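Local coordinates for cyclic nucleotide-binding protein (Ruegeria pomeroyi, PDB 3FX3) that probably acts as a DNA-binding transcription regulator of the Crp type, joining a cyclic nucleotide-binding domain to a helix-turn-helix domain, at residues F66-T69 against S73-V76; A54-I59 against T95-S100; R37-D40 against T44-L47; R82-G87 against A185-M190; D60-L65 against E174-Y179. One frame throughout, in Å; residues are numbered along the deposited sequence.

Interaction 1: F66-T69 against S73-V76; sequences FRMT and SEAV
Phe66 holds its CG between the backbone N and the carbonyl carbon (chi1 63°), while Glu74 carries its CG opposite the carbonyl carbon (chi1 -67°) and runs extended from there; together these torsions lay the carboxylate over one face of the phenyl ring. The two planes lie 20° apart and stack toward the rim, with Phe66 CE2 3.5 Å from Glu74 CD. Met68, a selenomethionine with a folded chain, lies alongside Glu74 and points the same way, its SE 3.6 Å from Glu74 CG and in the plane of the Phe66 ring, at its edge. The backbones are tied in antiparallel fashion: Arg67 N donates to Ala75 O at 3.0 Å and Ala75 N returns a bond to Arg67 O at 2.9 Å. Nearer the turn, Thr69 N reaches Ser73 O at 2.8 Å in an almost straight bond, and Ser73 N donates to Thr69 OG1 at 2.9 Å, so the threonine hydroxyl helps close the loop. Gln48 accepts a bond from Met68 N. This is the turn end of the beta hairpin formed by strands 62-68 and 74-81, in the jelly roll of the cyclic nucleotide-binding domain.

Interaction 2: A54-I59 against T95-S100; sequences AIHVVI and TPYPVS
A single buried side-chain hydrogen bond joins His56, on strand 54-58, to Tyr97, in the loop that follows helix 88-93, and so links a strand of the beta roll to the chain leading into strand 100-103. The CA atoms nearest each other across the contact, those of Ala54 and Tyr97, are still 11.0 Å apart, so the span is made by two aromatic side chains arriving from opposite directions. His56 NE2 donates to Tyr97 OH at 2.7 Å with an angle of 158° at the hydrogen, and the hydroxyl sits only 2° out of the imidazole plane, where the N-H points. Tyr97 OH passes its own hydrogen to a water in a long bond of 3.3 Å, and that water donates to Ala54 O at 2.8 Å. The hydroxyl thus has both a donor and an acceptor, and the water carries the link back to the strand that bears His56. On the other side of the imidazole, His56 ND1 bonds to His111 ND1, which helps to fix the rotation of the ring. Phe46 stacks on Tyr97 and also meets His56, with Phe86 touching the imidazole as well. By family resemblance, helix 88-93 and the loop after it correspond to the phosphate-binding cassette of cyclic nucleotide-binding domains, and the pair probably lies beside the pocket characteristic of that fold.

Interaction 3: R37-D40 against T44-L47; sequences RSYD and TLFL
The Tyr39 ring lies under Leu45 with its face turned to the branch point of the leucine, a CH-pi contact in the jelly roll of the cyclic nucleotide-binding domain. Tyr39 ends strand 35-39 of one antiparallel sheet and Leu45 lies on strand 44-46 of the other, so the contact bridges the two sheets close to the link between them. The side chains run at a slant to each other, yet Leu45 CG stands almost exactly over the centre of the ring, 3.9 Å from its centroid and 8° off the normal. Leu45 CD1 lies nearer the end of the ring that joins CB, 4.1 Å from Tyr39 CD2. With its CG opposite the carbonyl carbon (chi1 -63°), Tyr39 sends its ring toward the second strand. The phenol is held at its far end by His111 NE2, which is hydrogen-bonded to Tyr39 OH and probably limits how far the ring can shift beneath the leucine. Leu45 owes its placement partly to the backbone, for Leu45 and Phe46 both face Ala101 in a classic beta bulge where the chain turns from one sheet to the other. Side chains of Tyr39 and Leu45 both also touch Val109, which draws strand 107-113 into the same apolar patch. No hydrogen bond crosses between the segments; the nearest backbone oxygen, Thr44 O, lies 3.7 Å from Tyr39 CE2.

Interaction 4: R82-G87 against A185-M190; sequences RGESFG and AGRLGM
Glu84 and Arg187 alone bridge the two segments, meeting in a two-pronged salt bridge although their CA atoms, the nearest across the contact, are 13.6 Å apart. The side chains come from opposite directions. Arg187, with CG swung away from its own backbone nitrogen (chi1 -174°) and the chain extended to NE, presents its guanidinium end-on. Its NH1 donates to Glu84 OE1 at 2.9 Å and its NH2 to Glu84 OE2 at 2.7 Å, the latter nearly straight at 168°. Both oxygens use their syn lone pairs, and the carboxylate and guanidinium planes are only 16° apart. Glu84 OE1 also accepts from Thr81 N, which helps to hold the carboxylate in place. A leucine in place of Glu84 removes both acceptors, and Arg187 would probably be freer to turn away from strand 84-86, left without this charged mate. Arg187 NH2 has a second anionic partner, Glu147 of the second subunit. The arginine leaves the last turn of helix 182-187, which closes in a Schellman motif with Gly189 as the C-prime residue. On its way to strand 84-86 its side chain touches Trp62 of strand 62-68 and Phe161 of helix 154-165.

Interaction 5: D60-L65 against E174-Y179; sequences DGWVKL and EVTLPY
Trp62 and Pro178 mark the closest approach of the two backbones, 6.9 Å between CA atoms, and the gap between strand 62-68 and the chain leaving strand 173-176 is bridged by the indole rather than by main-chain bonds. A chi1 of -74° sets CG beside the backbone N and sends the indole of Trp62 toward the second segment. Its NE1 donates to Thr176 O at 2.8 Å in a nearly straight bond of 167°, and the oxygen sits near the indole plane, at its edge. Seen from the acceptor, however, the donor stands 37° above the carbonyl plane, not on a lone pair. Pro178 supplies the other half of the contact, laying its CD over the five-membered ring, 3.7 Å from the centroid and close to the normal, in a CH-pi contact. Pro178 CG lies 4.0 Å from Trp62 CD2, and Leu177 CD2 comes within 4.2 Å of Trp62 CZ2. The pair joins the jelly roll to the helix-turn-helix domain, the two-domain build of Crp-type regulators. An alanine at Trp62 is likely to leave Thr176 O without its indole donor and Pro178 facing a gap between the domains. Ile184 and Arg187 of helix 182-187 also touch the indole, while Val79 and Thr81 pack against it from the neighbouring strand. Just before it, Gly61 has a positive phi, and a CB there would collide with Asp60 O.

Interactions 2 and 5 are buried and interactions 1, 3 and 4 lie at the surface. The first three fall within the cyclic nucleotide-binding domain; interactions 4 and 5, with centres about 10 Å apart, reach across to the helix-turn-helix domain, one by paired charges and the other by an indole. Interactions 1 and 5 share strand 62-68: at one end it forms a hairpin through backbone bonds, at the other it meets the second domain through a side chain. The polar pair of interaction 2 and the apolar contact of interaction 3 have centres about 10 Å apart, and their segments pack against each other. Backbone bonding between strands 54-58 and 84-86 ties interaction 2 to interaction 4.

Interaction 1: F66-T69 against S73-V76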
# COMPACT_ATOMS: atom_id res chain seq x y z
N PHE B 66 19.97 2.27 7.43
CA PHE B 66 21.01 1.95 6.45
C PHE B 66 21.64 0.58 6.75
O PHE B 66 21.65 0.14 7.90
CB PHE B 66 22.08 3.06 6.45
CG PHE B 66 22.82 3.20 7.76
CD1 PHE B 66 22.32 4.01 8.76
CD2 PHE B 66 24.04 2.57 7.96
CE1 PHE B 66 22.99 4.15 9.98
CE2 PHE B 66 24.74 2.70 9.17
CZ PHE B 66 24.22 3.51 10.17
N ARG B 67 22.13 -0.10 5.72
CA ARG B 67 22.92 -1.30 5.93
C ARG B 67 24.34 -1.11 5.46
O ARG B 67 24.61 -0.28 4.60
CB ARG B 67 22.29 -2.54 5.32
CG ARG B 67 22.05 -2.51 3.83
CD ARG B 67 21.70 -3.94 3.31
NE ARG B 67 22.86 -4.61 2.69
CZ ARG B 67 23.39 -4.30 1.50
NH1 ARG B 67 22.88 -3.30 0.76
NH2 ARG B 67 24.46 -4.98 1.05
N MSE B 68 25.24 -1.88 6.06
CA MSE B 68 26.63 -1.88 5.69
C MSE B 68 26.86 -2.82 4.50
O MSE B 68 26.53 -3.97 4.59
CB MSE B 68 27.48 -2.35 6.88
CG MSE B 68 27.30 -1.47 8.11
SE MSE B 68 27.60 0.42 7.62
CE MSE B 68 29.32 0.15 6.78
N THR B 69 27.43 -2.30 3.41
CA THR B 69 27.84 -3.14 2.28
C THR B 69 29.06 -3.94 2.74
O THR B 69 29.65 -3.63 3.78
CB THR B 69 28.15 -2.29 0.99
OG1 THR B 69 29.40 -1.60 1.11
CG2 THR B 69 27.05 -1.25 0.74
N SER B 73 30.61 0.36 2.93
CA SER B 73 29.87 1.62 2.75
C SER B 73 28.46 1.53 3.32
O SER B 73 27.83 0.48 3.31
CB SER B 73 29.81 2.01 1.27
OG SER B 73 31.07 2.50 0.84
N GLU B 74 28.00 2.66 3.85
CA GLU B 74 26.63 2.81 4.34
C GLU B 74 25.74 2.98 3.12
O GLU B 74 25.90 3.95 2.38
CB GLU B 74 26.51 4.02 5.29
CG GLU B 74 27.29 3.85 6.64
CD GLU B 74 26.99 4.95 7.70
OE1 GLU B 74 26.17 5.87 7.45
OE2 GLU B 74 27.60 4.86 8.80
N ALA B 75 24.85 2.02 2.89
CA ALA B 75 23.76 2.11 1.92
C ALA B 75 22.45 2.52 2.64
O ALA B 75 21.88 1.70 3.35
CB ALA B 75 23.56 0.75 1.26
N VAL B 76 21.96 3.75 2.43
CA VAL B 76 20.69 4.21 3.03
C VAL B 76 19.52 3.44 2.43
O VAL B 76 19.39 3.36 1.24
CB VAL B 76 20.47 5.72 2.86
CG1 VAL B 76 19.09 6.15 3.41
CG2 VAL B 76 21.58 6.51 3.59

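Interaction 2: A54-I59 against T95-S100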
# COMPACT_ATOMS: atom_id res chain seq x y z
N ALA B 54 11.71 -3.12 20.51
CA ALA B 54 10.68 -2.11 20.47
C ALA B 54 10.32 -1.81 19.04
O ALA B 54 11.11 -2.11 18.11
CB ALA B 54 11.15 -0.80 21.18
N ILE B 55 9.14 -1.23 18.87
CA ILE B 55 8.71 -0.68 17.61
C ILE B 55 8.82 0.84 17.76
O ILE B 55 8.53 1.37 18.83
CB ILE B 55 7.27 -1.07 17.28
CG1 ILE B 55 7.14 -2.61 17.19
CG2 ILE B 55 6.83 -0.45 15.98
CD1 ILE B 55 5.67 -3.09 17.04
N HIS B 56 9.19 1.51 16.70
CA HIS B 56 9.61 2.91 16.76
C HIS B 56 8.69 3.83 16.00
O HIS B 56 8.29 3.54 14.89
CB HIS B 56 11.04 3.05 16.24
CG HIS B 56 11.94 1.96 16.72
ND1 HIS B 56 12.46 1.93 18.00
CD2 HIS B 56 12.36 0.82 16.12
CE1 HIS B 56 13.19 0.84 18.15
NE2 HIS B 56 13.15 0.15 17.02
N VAL B 57 8.41 4.97 16.62
CA VAL B 57 7.60 6.00 16.03
C VAL B 57 8.29 7.37 16.19
O VAL B 57 8.53 7.84 17.33
CB VAL B 57 6.22 6.07 16.72
CG1 VAL B 57 5.35 7.09 15.99
CG2 VAL B 57 5.53 4.68 16.75
N VAL B 58 8.62 8.01 15.07
CA VAL B 58 9.26 9.33 15.10
C VAL B 58 8.21 10.36 15.51
O VAL B 58 7.11 10.37 14.96
CB VAL B 58 9.87 9.68 13.74
CG1 VAL B 58 10.63 11.05 13.82
CG2 VAL B 58 10.78 8.55 13.28
N ILE B 59 8.52 11.16 16.54
CA ILE B 59 7.67 12.25 16.98
C ILE B 59 8.14 13.55 16.35
O ILE B 59 7.32 14.41 16.00
CB ILE B 59 7.70 12.40 18.49
CG1 ILE B 59 7.25 11.09 19.16
CG2 ILE B 59 6.86 13.60 18.94
CD1 ILE B 59 5.94 10.48 18.62
N THR B 95 13.37 -11.13 15.08
CA THR B 95 14.61 -11.46 14.41
C THR B 95 15.59 -10.26 14.52
O THR B 95 15.19 -9.15 14.85
CB THR B 95 14.37 -11.86 12.92
OG1 THR B 95 13.50 -10.91 12.31
CG2 THR B 95 13.77 -13.33 12.80
N PRO B 96 16.88 -10.49 14.29
CA PRO B 96 17.85 -9.42 14.50
C PRO B 96 17.67 -8.27 13.49
O PRO B 96 17.25 -8.51 12.38
CB PRO B 96 19.21 -10.13 14.31
CG PRO B 96 18.93 -11.62 14.58
CD PRO B 96 17.52 -11.79 13.99
N TYR B 97 17.96 -7.04 13.90
CA TYR B 97 17.81 -5.90 13.00
C TYR B 97 18.64 -6.12 11.74
O TYR B 97 19.82 -6.45 11.85
CB TYR B 97 18.25 -4.62 13.67
CG TYR B 97 17.28 -4.00 14.64
CD1 TYR B 97 16.00 -3.64 14.23
CD2 TYR B 97 17.64 -3.73 15.97
CE1 TYR B 97 15.10 -3.06 15.11
CE2 TYR B 97 16.73 -3.12 16.87
CZ TYR B 97 15.45 -2.77 16.40
OH TYR B 97 14.51 -2.17 17.23
N PRO B 98 18.03 -5.95 10.55
CA PRO B 98 18.75 -6.09 9.29
C PRO B 98 19.43 -4.78 8.87
O PRO B 98 20.17 -4.77 7.91
CB PRO B 98 17.64 -6.46 8.29
CG PRO B 98 16.43 -5.85 8.83
CD PRO B 98 16.59 -5.76 10.33
N VAL B 99 19.15 -3.70 9.60
CA VAL B 99 19.68 -2.38 9.34
C VAL B 99 20.02 -1.69 10.65
O VAL B 99 19.58 -2.13 11.74
CB VAL B 99 18.70 -1.51 8.54
CG1 VAL B 99 18.42 -2.12 7.16
CG2 VAL B 99 17.41 -1.30 9.30
N SER B 100 20.81 -0.62 10.56
CA SER B 100 21.03 0.30 11.66
C SER B 100 20.16 1.52 11.46
O SER B 100 19.72 1.76 10.35
CB SER B 100 22.50 0.70 11.71
OG SER B 100 23.30 -0.45 11.89
O HOH W 1 11.81 -2.80 15.53

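Interaction 3: R37-D40 against T44-L47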
# COMPACT_ATOMS: atom_id res chain seq x y z
N ARG B 37 12.33 8.81 24.07
CA ARG B 37 13.74 9.13 23.99
C ARG B 37 14.03 10.25 22.99
O ARG B 37 13.36 10.36 21.97
CB ARG B 37 14.55 7.91 23.60
CG ARG B 37 14.56 6.79 24.63
CD ARG B 37 15.32 7.21 25.87
NE ARG B 37 15.49 6.11 26.80
CZ ARG B 37 14.82 5.96 27.94
NH1 ARG B 37 13.88 6.84 28.33
NH2 ARG B 37 15.06 4.89 28.70
N SER B 38 15.07 11.02 23.30
CA SER B 38 15.64 12.03 22.42
C SER B 38 16.96 11.59 21.92
O SER B 38 17.67 10.90 22.63
CB SER B 38 15.86 13.33 23.18
OG SER B 38 14.61 13.94 23.30
N TYR B 39 17.30 11.99 20.70
CA TYR B 39 18.57 11.62 20.07
C TYR B 39 19.20 12.88 19.46
O TYR B 39 18.52 13.70 18.84
CB TYR B 39 18.34 10.53 19.00
CG TYR B 39 17.80 9.25 19.58
CD1 TYR B 39 16.44 9.05 19.75
CD2 TYR B 39 18.66 8.23 19.99
CE1 TYR B 39 15.93 7.88 20.32
CE2 TYR B 39 18.18 7.07 20.55
CZ TYR B 39 16.79 6.90 20.72
OH TYR B 39 16.27 5.74 21.30
N ASP B 40 20.50 13.06 19.67
CA ASP B 40 21.22 14.13 18.98
C ASP B 40 21.43 13.71 17.53
O ASP B 40 21.37 12.51 17.18
CB ASP B 40 22.62 14.35 19.58
CG ASP B 40 22.59 14.75 21.04
OD1 ASP B 40 21.58 15.29 21.50
OD2 ASP B 40 23.62 14.56 21.72
N THR B 44 23.07 6.99 17.36
CA THR B 44 22.53 5.67 17.07
C THR B 44 21.23 5.38 17.87
O THR B 44 21.19 5.60 19.08
CB THR B 44 23.56 4.59 17.39
OG1 THR B 44 24.66 4.73 16.48
CG2 THR B 44 22.98 3.17 17.28
N LEU B 45 20.19 4.91 17.17
CA LEU B 45 18.98 4.37 17.81
C LEU B 45 19.15 2.89 18.02
O LEU B 45 18.86 2.39 19.09
CB LEU B 45 17.73 4.59 16.95
CG LEU B 45 17.11 5.98 16.90
CD1 LEU B 45 18.01 6.96 16.12
CD2 LEU B 45 15.71 5.90 16.27
N PHE B 46 19.62 2.20 16.98
CA PHE B 46 20.00 0.82 17.09
C PHE B 46 20.93 0.45 15.97
O PHE B 46 21.04 1.14 14.99
CB PHE B 46 18.78 -0.11 17.09
CG PHE B 46 17.87 0.04 15.88
CD1 PHE B 46 18.15 -0.60 14.68
CD2 PHE B 46 16.70 0.79 15.97
CE1 PHE B 46 17.30 -0.47 13.58
CE2 PHE B 46 15.84 0.93 14.87
CZ PHE B 46 16.14 0.30 13.68
N LEU B 47 21.56 -0.69 16.15
CA LEU B 47 22.50 -1.23 15.19
C LEU B 47 22.02 -2.58 14.64
O LEU B 47 21.39 -3.39 15.35
CB LEU B 47 23.89 -1.40 15.84
CG LEU B 47 24.62 -0.15 16.31
CD1 LEU B 47 25.98 -0.54 17.00
CD2 LEU B 47 24.84 0.82 15.09

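Interaction 4: R82-G87 against A185-M190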
# COMPACT_ATOMS: atom_id res chain seq x y z
N ARG B 82 8.42 12.69 11.39
CA ARG B 82 7.34 12.78 12.39
C ARG B 82 6.05 12.14 11.94
O ARG B 82 5.65 12.29 10.79
CB ARG B 82 7.08 14.21 12.86
CG ARG B 82 6.27 15.02 11.98
CD ARG B 82 6.41 16.54 12.30
NE ARG B 82 5.54 17.03 13.37
CZ ARG B 82 4.23 17.22 13.25
NH1 ARG B 82 3.61 16.91 12.11
NH2 ARG B 82 3.52 17.70 14.27
N GLY B 83 5.46 11.38 12.85
CA GLY B 83 4.22 10.66 12.62
C GLY B 83 4.39 9.35 11.89
O GLY B 83 3.42 8.78 11.44
N GLU B 84 5.62 8.85 11.75
CA GLU B 84 5.83 7.61 11.01
C GLU B 84 6.43 6.54 11.90
O GLU B 84 7.35 6.83 12.70
CB GLU B 84 6.72 7.84 9.79
CG GLU B 84 6.15 8.88 8.82
CD GLU B 84 7.02 9.10 7.59
OE1 GLU B 84 8.28 9.12 7.67
OE2 GLU B 84 6.43 9.25 6.51
N SER B 85 5.93 5.32 11.75
CA SER B 85 6.43 4.19 12.54
C SER B 85 7.31 3.31 11.69
O SER B 85 7.21 3.33 10.47
CB SER B 85 5.29 3.32 13.11
OG SER B 85 4.45 2.82 12.09
N PHE B 86 8.18 2.55 12.32
CA PHE B 86 8.95 1.55 11.60
C PHE B 86 9.42 0.46 12.58
O PHE B 86 9.37 0.66 13.80
CB PHE B 86 10.13 2.22 10.86
CG PHE B 86 11.14 2.89 11.76
CD1 PHE B 86 10.99 4.19 12.14
CD2 PHE B 86 12.24 2.20 12.24
CE1 PHE B 86 11.89 4.81 12.97
CE2 PHE B 86 13.18 2.83 13.06
CZ PHE B 86 12.99 4.15 13.43
N GLY B 87 9.90 -0.66 12.04
CA GLY B 87 10.34 -1.79 12.83
C GLY B 87 9.28 -2.77 13.30
O GLY B 87 9.57 -3.65 14.12
N ALA B 185 15.54 12.88 -1.98
CA ALA B 185 15.55 12.44 -3.36
C ALA B 185 15.41 10.93 -3.40
O ALA B 185 14.59 10.40 -4.15
CB ALA B 185 16.84 12.91 -4.09
N GLY B 186 16.20 10.25 -2.58
CA GLY B 186 16.10 8.80 -2.42
C GLY B 186 14.68 8.36 -2.08
O GLY B 186 14.11 7.44 -2.70
N ARG B 187 14.07 9.04 -1.12
CA ARG B 187 12.75 8.64 -0.70
C ARG B 187 11.71 8.78 -1.83
O ARG B 187 10.79 7.94 -1.98
CB ARG B 187 12.33 9.47 0.50
CG ARG B 187 11.02 8.99 1.06
CD ARG B 187 10.77 9.47 2.48
NE ARG B 187 9.35 9.36 2.76
CZ ARG B 187 8.78 9.47 3.97
NH1 ARG B 187 9.49 9.63 5.09
NH2 ARG B 187 7.47 9.35 4.05
N LEU B 188 11.85 9.83 -2.64
CA LEU B 188 10.92 10.07 -3.70
C LEU B 188 11.34 9.39 -4.99
O LEU B 188 10.70 9.55 -6.01
CB LEU B 188 10.73 11.58 -3.91
CG LEU B 188 10.15 12.30 -2.69
CD1 LEU B 188 10.11 13.78 -2.95
CD2 LEU B 188 8.76 11.77 -2.31
N GLY B 189 12.39 8.59 -4.95
CA GLY B 189 12.85 7.92 -6.16
C GLY B 189 13.29 8.88 -7.26
O GLY B 189 13.07 8.60 -8.43
N MSE B 190 13.87 10.03 -6.89
CA MSE B 190 14.26 11.07 -7.87
C MSE B 190 15.77 11.25 -7.90
O MSE B 190 16.43 11.16 -6.87
CB MSE B 190 13.63 12.42 -7.54
CG MSE B 190 12.13 12.44 -7.62
SE MSE B 190 11.36 14.12 -6.95
CE MSE B 190 11.61 15.23 -8.58

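Interaction 5: D60-L65 against E174-Y179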
# COMPACT_ATOMS: atom_id res chain seq x y z
N ASP B 60 9.45 13.69 16.18
CA ASP B 60 10.03 14.89 15.57
C ASP B 60 11.39 14.56 14.98
O ASP B 60 12.11 13.73 15.53
CB ASP B 60 10.25 15.98 16.64
CG ASP B 60 10.54 17.36 16.02
OD1 ASP B 60 9.67 17.89 15.30
OD2 ASP B 60 11.64 17.88 16.21
N GLY B 61 11.76 15.22 13.88
CA GLY B 61 13.08 15.02 13.28
C GLY B 61 13.09 13.95 12.21
O GLY B 61 12.05 13.49 11.78
N TRP B 62 14.29 13.55 11.78
CA TRP B 62 14.47 12.60 10.68
C TRP B 62 15.42 11.48 11.12
O TRP B 62 16.49 11.75 11.66
CB TRP B 62 15.06 13.30 9.47
CG TRP B 62 14.08 14.17 8.75
CD1 TRP B 62 13.76 15.46 9.04
CD2 TRP B 62 13.27 13.78 7.64
NE1 TRP B 62 12.80 15.91 8.16
CE2 TRP B 62 12.47 14.89 7.30
CE3 TRP B 62 13.13 12.61 6.90
CZ2 TRP B 62 11.56 14.86 6.25
CZ3 TRP B 62 12.22 12.58 5.85
CH2 TRP B 62 11.46 13.71 5.52
N VAL B 63 15.02 10.24 10.87
CA VAL B 63 15.83 9.06 11.20
C VAL B 63 16.15 8.35 9.90
O VAL B 63 15.28 8.20 9.05
CB VAL B 63 15.03 8.13 12.13
CG1 VAL B 63 15.76 6.81 12.37
CG2 VAL B 63 14.78 8.86 13.44
N LYS B 64 17.39 7.93 9.72
CA LYS B 64 17.73 7.13 8.54
C LYS B 64 17.98 5.68 8.93
O LYS B 64 18.52 5.41 10.00
CB LYS B 64 18.93 7.71 7.80
CG LYS B 64 20.31 7.39 8.40
CD LYS B 64 21.48 7.92 7.53
CE LYS B 64 22.75 8.07 8.38
NZ LYS B 64 23.94 8.60 7.65
N LEU B 65 17.60 4.76 8.06
CA LEU B 65 17.93 3.36 8.21
C LEU B 65 18.93 3.03 7.11
O LEU B 65 18.73 3.43 5.97
CB LEU B 65 16.68 2.49 8.05
CG LEU B 65 15.78 2.26 9.27
CD1 LEU B 65 15.67 3.46 10.14
CD2 LEU B 65 14.37 1.74 8.87
N GLU B 174 5.85 25.50 7.91
CA GLU B 174 7.28 25.30 7.89
C GLU B 174 7.59 23.85 8.28
O GLU B 174 7.16 23.38 9.34
CB GLU B 174 7.95 26.28 8.84
CG GLU B 174 9.35 25.88 9.26
CD GLU B 174 10.10 26.99 9.99
OE1 GLU B 174 9.71 28.18 9.85
OE2 GLU B 174 11.08 26.65 10.68
N VAL B 175 8.34 23.16 7.42
CA VAL B 175 8.74 21.77 7.68
C VAL B 175 10.27 21.65 7.73
O VAL B 175 10.97 22.16 6.86
CB VAL B 175 8.16 20.82 6.62
CG1 VAL B 175 6.64 20.91 6.60
CG2 VAL B 175 8.72 21.13 5.24
N THR B 176 10.78 20.98 8.75
CA THR B 176 12.22 20.79 8.91
C THR B 176 12.68 19.64 7.98
O THR B 176 12.00 18.62 7.89
CB THR B 176 12.55 20.41 10.35
OG1 THR B 176 11.85 19.20 10.64
CG2 THR B 176 12.09 21.51 11.33
N LEU B 177 13.80 19.82 7.29
CA LEU B 177 14.31 18.79 6.37
C LEU B 177 15.73 18.44 6.73
O LEU B 177 16.43 19.25 7.34
CB LEU B 177 14.29 19.28 4.93
CG LEU B 177 12.98 19.68 4.28
CD1 LEU B 177 13.22 20.37 2.95
CD2 LEU B 177 12.06 18.46 4.13
N PRO B 178 16.19 17.26 6.30
CA PRO B 178 17.62 16.98 6.43
C PRO B 178 18.43 17.99 5.65
O PRO B 178 17.97 18.48 4.62
CB PRO B 178 17.79 15.60 5.79
CG PRO B 178 16.43 15.07 5.60
CD PRO B 178 15.50 16.23 5.53
N TYR B 179 19.62 18.30 6.16
CA TYR B 179 20.56 19.12 5.43
C TYR B 179 20.93 18.45 4.10
O TYR B 179 20.99 19.10 3.08
CB TYR B 179 21.80 19.35 6.28
CG TYR B 179 22.77 20.33 5.69
CD1 TYR B 179 23.66 19.94 4.69
CD2 TYR B 179 22.83 21.64 6.14
CE1 TYR B 179 24.59 20.82 4.15
CE2 TYR B 179 23.77 22.56 5.60
CZ TYR B 179 24.64 22.13 4.60
OH TYR B 179 25.56 23.00 4.05